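Local atomic coordinates of POP2 (Saccharomyces cerevisiae, PDB entry 1UOC), a protein that has 3'-exoribonuclease activity preferring poly(A) and is a probably catalytic subunit of the CCR4-NOT mRNA deadenylase, this chain being its RNase domain. Residues Gln37-Gly49 with Thr247-Cys259. Sequence-based numbering, arbitrary orientation.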
loop_
_atom_site.group_PDB
_atom_site.type_symbol
_atom_site.label_atom_id
_atom_site.label_comp_id
_atom_site.label_asym_id
_atom_site.label_seq_id
_atom_site.Cartn_x
_atom_site.Cartn_y
_atom_site.Cartn_z
ATOM N N GLN A 37 10.223 -13.021 -8.928
ATOM C CA GLN A 37 9.630 -14.168 -8.242
ATOM C C GLN A 37 8.538 -13.724 -7.256
ATOM O O GLN A 37 7.426 -14.279 -7.212
ATOM C CB GLN A 37 10.709 -14.955 -7.480
ATOM C CG GLN A 37 10.166 -16.184 -6.767
ATOM C CD GLN A 37 11.269 -17.033 -6.150
ATOM O OE1 GLN A 37 12.443 -16.868 -6.463
ATOM N NE2 GLN A 37 10.885 -17.956 -5.276
ATOM N N TYR A 38 8.873 -12.732 -6.444
ATOM C CA TYR A 38 7.932 -12.214 -5.468
ATOM C C TYR A 38 7.279 -11.020 -6.139
ATOM O O TYR A 38 7.549 -9.862 -5.801
ATOM C CB TYR A 38 8.687 -11.856 -4.194
ATOM C CG TYR A 38 9.408 -13.067 -3.640
ATOM C CD1 TYR A 38 10.776 -13.260 -3.865
ATOM C CD2 TYR A 38 8.702 -14.064 -2.960
ATOM C CE1 TYR A 38 11.420 -14.412 -3.431
ATOM C CE2 TYR A 38 9.331 -15.222 -2.520
ATOM C CZ TYR A 38 10.689 -15.391 -2.758
ATOM O OH TYR A 38 11.308 -16.542 -2.325
ATOM N N ASN A 39 6.422 -11.351 -7.109
ATOM C CA ASN A 39 5.733 -10.380 -7.951
ATOM C C ASN A 39 4.441 -9.758 -7.438
ATOM O O ASN A 39 3.746 -9.074 -8.193
ATOM C CB ASN A 39 5.517 -10.964 -9.365
ATOM C CG ASN A 39 4.675 -12.255 -9.373
ATOM O OD1 ASN A 39 3.969 -12.564 -8.411
ATOM N ND2 ASN A 39 4.741 -13.002 -10.480
ATOM N N HIS A 40 4.106 -10.001 -6.175
ATOM C CA HIS A 40 2.918 -9.389 -5.567
ATOM C C HIS A 40 3.462 -8.316 -4.615
ATOM O O HIS A 40 4.269 -8.604 -3.733
ATOM C CB HIS A 40 2.082 -10.425 -4.800
ATOM C CG HIS A 40 1.161 -11.226 -5.670
ATOM N ND1 HIS A 40 1.607 -11.979 -6.739
ATOM C CD2 HIS A 40 -0.186 -11.371 -5.645
ATOM C CE1 HIS A 40 0.572 -12.545 -7.336
ATOM N NE2 HIS A 40 -0.528 -12.193 -6.695
ATOM N N VAL A 41 3.022 -7.080 -4.815
ATOM C CA VAL A 41 3.483 -5.942 -4.026
ATOM C C VAL A 41 2.330 -5.204 -3.341
ATOM O O VAL A 41 1.379 -4.777 -4.001
ATOM C CB VAL A 41 4.185 -4.905 -4.936
ATOM C CG1 VAL A 41 4.979 -3.900 -4.100
ATOM C CG2 VAL A 41 5.077 -5.624 -5.926
ATOM N N SER A 42 2.421 -5.040 -2.026
ATOM C CA SER A 42 1.391 -4.310 -1.288
ATOM C C SER A 42 1.992 -2.957 -0.922
ATOM O O SER A 42 3.211 -2.830 -0.771
ATOM C CB SER A 42 1.014 -5.048 -0.015
ATOM O OG SER A 42 2.150 -5.147 0.822
ATOM N N ILE A 43 1.140 -1.951 -0.794
ATOM C CA ILE A 43 1.600 -0.620 -0.440
ATOM C C ILE A 43 0.724 0.031 0.622
ATOM O O ILE A 43 -0.490 -0.158 0.655
ATOM C CB ILE A 43 1.653 0.305 -1.677
ATOM C CG1 ILE A 43 2.063 1.717 -1.246
ATOM C CG2 ILE A 43 0.299 0.306 -2.394
ATOM C CD1 ILE A 43 2.078 2.714 -2.370
ATOM N N SER A 44 1.358 0.802 1.491
ATOM C CA SER A 44 0.660 1.515 2.546
ATOM C C SER A 44 1.338 2.873 2.692
ATOM O O SER A 44 2.520 3.036 2.364
ATOM C CB SER A 44 0.729 0.747 3.859
ATOM O OG SER A 44 -0.166 1.329 4.788
ATOM N N THR A 45 0.592 3.854 3.177
ATOM C CA THR A 45 1.151 5.187 3.297
ATOM C C THR A 45 0.729 5.904 4.560
ATOM O O THR A 45 -0.268 5.567 5.200
ATOM C CB THR A 45 0.725 6.061 2.126
ATOM O OG1 THR A 45 -0.703 6.194 2.157
ATOM C CG2 THR A 45 1.161 5.446 0.799
ATOM N N GLU A 46 1.513 6.909 4.903
ATOM C CA GLU A 46 1.246 7.718 6.064
ATOM C C GLU A 46 1.570 9.136 5.628
ATOM O O GLU A 46 2.714 9.459 5.299
ATOM C CB GLU A 46 2.126 7.275 7.236
ATOM C CG GLU A 46 1.765 7.931 8.565
ATOM C CD GLU A 46 0.312 7.719 8.943
ATOM O OE1 GLU A 46 -0.096 6.558 9.151
ATOM O OE2 GLU A 46 -0.431 8.719 9.028
ATOM N N PHE A 47 0.536 9.966 5.575
ATOM C CA PHE A 47 0.702 11.350 5.174
ATOM C C PHE A 47 0.533 12.230 6.387
ATOM O O PHE A 47 -0.192 11.893 7.325
ATOM C CB PHE A 47 -0.351 11.766 4.150
ATOM C CG PHE A 47 -0.384 10.913 2.921
ATOM C CD1 PHE A 47 -1.316 9.887 2.796
ATOM C CD2 PHE A 47 0.497 11.152 1.870
ATOM C CE1 PHE A 47 -1.375 9.111 1.636
ATOM C CE2 PHE A 47 0.445 10.380 0.705
ATOM C CZ PHE A 47 -0.491 9.362 0.587
ATOM N N VAL A 48 1.212 13.364 6.361
ATOM C CA VAL A 48 1.114 14.328 7.435
ATOM C C VAL A 48 0.436 15.571 6.851
ATOM O O VAL A 48 0.857 16.100 5.817
ATOM C CB VAL A 48 2.509 14.664 8.002
ATOM C CG1 VAL A 48 3.084 13.432 8.691
ATOM C CG2 VAL A 48 3.442 15.118 6.894
ATOM N N GLY A 49 -0.641 16.007 7.497
ATOM C CA GLY A 49 -1.364 17.172 7.025
ATOM C C GLY A 49 -2.775 17.146 7.565
ATOM O O GLY A 49 -3.167 16.178 8.226
ATOM N N THR A 247 3.757 1.658 9.596
ATOM C CA THR A 247 3.396 1.786 8.187
ATOM C C THR A 247 3.911 0.587 7.384
ATOM O O THR A 247 3.211 0.058 6.521
ATOM C CB THR A 247 3.943 3.110 7.612
ATOM O OG1 THR A 247 3.498 4.191 8.448
ATOM C CG2 THR A 247 3.442 3.341 6.179
ATOM N N GLY A 248 5.134 0.158 7.673
ATOM C CA GLY A 248 5.684 -0.994 6.985
ATOM C C GLY A 248 4.873 -2.218 7.351
ATOM O O GLY A 248 4.508 -3.013 6.492
ATOM N N GLY A 249 4.569 -2.351 8.637
ATOM C CA GLY A 249 3.786 -3.477 9.114
ATOM C C GLY A 249 2.433 -3.565 8.445
ATOM O O GLY A 249 1.921 -4.660 8.198
ATOM N N GLN A 250 1.853 -2.403 8.147
ATOM C CA GLN A 250 0.556 -2.341 7.486
ATOM C C GLN A 250 0.616 -2.933 6.080
ATOM O O GLN A 250 -0.287 -3.661 5.677
ATOM C CB GLN A 250 0.059 -0.891 7.408
ATOM C CG GLN A 250 -0.505 -0.335 8.713
ATOM C CD GLN A 250 -1.836 -0.968 9.086
ATOM O OE1 GLN A 250 -2.843 -0.780 8.396
ATOM N NE2 GLN A 250 -1.848 -1.733 10.177
ATOM N N SER A 251 1.665 -2.619 5.327
ATOM C CA SER A 251 1.763 -3.160 3.974
ATOM C C SER A 251 1.918 -4.664 4.123
ATOM O O SER A 251 1.343 -5.437 3.366
ATOM C CB SER A 251 2.955 -2.557 3.201
ATOM O OG SER A 251 4.212 -2.953 3.747
ATOM N N LEU A 252 2.677 -5.073 5.133
ATOM C CA LEU A 252 2.884 -6.484 5.405
ATOM C C LEU A 252 1.568 -7.208 5.749
ATOM O O LEU A 252 1.282 -8.281 5.217
ATOM C CB LEU A 252 3.896 -6.652 6.548
ATOM C CG LEU A 252 4.034 -8.067 7.127
ATOM C CD1 LEU A 252 4.381 -9.077 6.028
ATOM C CD2 LEU A 252 5.103 -8.048 8.216
ATOM N N LEU A 253 0.769 -6.614 6.630
ATOM C CA LEU A 253 -0.498 -7.213 7.050
ATOM C C LEU A 253 -1.435 -7.355 5.864
ATOM O O LEU A 253 -2.145 -8.354 5.719
ATOM C CB LEU A 253 -1.167 -6.342 8.136
ATOM C CG LEU A 253 -2.402 -6.927 8.842
ATOM C CD1 LEU A 253 -2.059 -8.286 9.436
ATOM C CD2 LEU A 253 -2.885 -5.977 9.946
ATOM N N MET A 254 -1.430 -6.326 5.030
ATOM C CA MET A 254 -2.243 -6.244 3.826
ATOM C C MET A 254 -1.951 -7.418 2.903
ATOM O O MET A 254 -2.854 -8.149 2.503
ATOM C CB MET A 254 -1.904 -4.933 3.118
ATOM C CG MET A 254 -2.936 -4.392 2.166
ATOM S SD MET A 254 -2.350 -2.850 1.424
ATOM C CE MET A 254 -2.175 -1.848 2.895
ATOM N N LEU A 255 -0.678 -7.598 2.560
ATOM C CA LEU A 255 -0.260 -8.684 1.666
ATOM C C LEU A 255 -0.542 -10.089 2.238
ATOM O O LEU A 255 -0.967 -10.994 1.519
ATOM C CB LEU A 255 1.234 -8.544 1.366
ATOM C CG LEU A 255 1.822 -9.498 0.337
ATOM C CD1 LEU A 255 1.148 -9.240 -1.018
ATOM C CD2 LEU A 255 3.333 -9.308 0.244
ATOM N N LEU A 256 -0.278 -10.264 3.529
ATOM C CA LEU A 256 -0.510 -11.542 4.210
ATOM C C LEU A 256 -1.990 -11.874 4.113
ATOM O O LEU A 256 -2.380 -12.999 3.801
ATOM C CB LEU A 256 -0.119 -11.411 5.687
ATOM C CG LEU A 256 1.084 -12.131 6.295
ATOM C CD1 LEU A 256 2.080 -12.540 5.229
ATOM C CD2 LEU A 256 1.710 -11.203 7.345
ATOM N N SER A 257 -2.812 -10.869 4.388
ATOM C CA SER A 257 -4.251 -11.027 4.343
ATOM C C SER A 257 -4.736 -11.323 2.932
ATOM O O SER A 257 -5.561 -12.208 2.735
ATOM C CB SER A 257 -4.940 -9.771 4.895
ATOM O OG SER A 257 -4.655 -9.614 6.277
ATOM N N PHE A 258 -4.220 -10.596 1.946
ATOM C CA PHE A 258 -4.635 -10.832 0.569
ATOM C C PHE A 258 -4.358 -12.268 0.138
ATOM O O PHE A 258 -5.233 -12.955 -0.377
ATOM C CB PHE A 258 -3.901 -9.899 -0.400
ATOM C CG PHE A 258 -4.267 -10.128 -1.823
ATOM C CD1 PHE A 258 -5.447 -9.601 -2.343
ATOM C CD2 PHE A 258 -3.480 -10.942 -2.633
ATOM C CE1 PHE A 258 -5.844 -9.892 -3.653
ATOM C CE2 PHE A 258 -3.865 -11.240 -3.939
ATOM C CZ PHE A 258 -5.055 -10.712 -4.452
ATOM N N CYS A 259 -3.122 -12.706 0.329
ATOM C CA CYS A 259 -2.739 -14.041 -0.077
ATOM C C CYS A 259 -3.453 -15.164 0.689
ATOM O O CYS A 259 -3.725 -16.223 0.124
ATOM C CB CYS A 259 -1.218 -14.179 0.028
ATOM S SG CYS A 259 -0.332 -13.132 -1.151
HETATM O O HOH W 1 0.753 3.753 10.269
#
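Ser-42 and Ser-251 meet where strand 40-48 and helix 247-259 pack most tightly. Ser-42 OG donates to Ser-251 O at 2.7 Å, the one direct hydrogen bond between the two segments. Its hydroxyl sits 55° out of the carbonyl plane, and Leu-255 N, making the normal helical bond, reaches the same oxygen from the opposite face, so two donors grip it. A chi1 of 62° lodges Ser-42 OG between its own backbone N and carbonyl carbon, pointing it at the helix. Ser-251 OG donates to Gly-248 O at 2.8 Å, in the carbonyl plane, so that of its side chain CB is what faces Ser-42 most closely. Small residues thus permit close approach: the CA atoms of Ser-44 and Ser-251 lie 5.0 Å apart and the segment axes 6.8 Å. Met-254, bent at chi3, lays CE against Ile-43 O.

The helix runs roughly antiparallel to the strand, the short axes at 144°, and covers one face of the mixed sheet, in which 40-48 lies between strands 77-86 and 157-160. This is the RNase H-like scaffold of DEDD nucleases, and the contact brings together Ser-44, Glu-46 and Gln-250, predicted ligands of the catalytic divalent metal; Asp-166, the fourth, is hydrogen-bonded to Thr-45 on the strand's other face. Ser-44 OG touches Gln-250 CB at 3.4 Å, whereas the Gln-250 amide turns away to Phe-244 O.

Toward Glu-46 the packing thins: its CB meets Thr-247 OG1 at 3.6 Å, and a water joins the pair, donating to Glu-46 OE1 but held weakly by Thr-247. At the other end, partly exposed His-40 has CD2 4.1 Å from Phe-258 CE2, the side chains crossing at about a right angle; the imidazole's ND1 donates in the ring plane to Asn-39 OD1, which limits the ring's rotation.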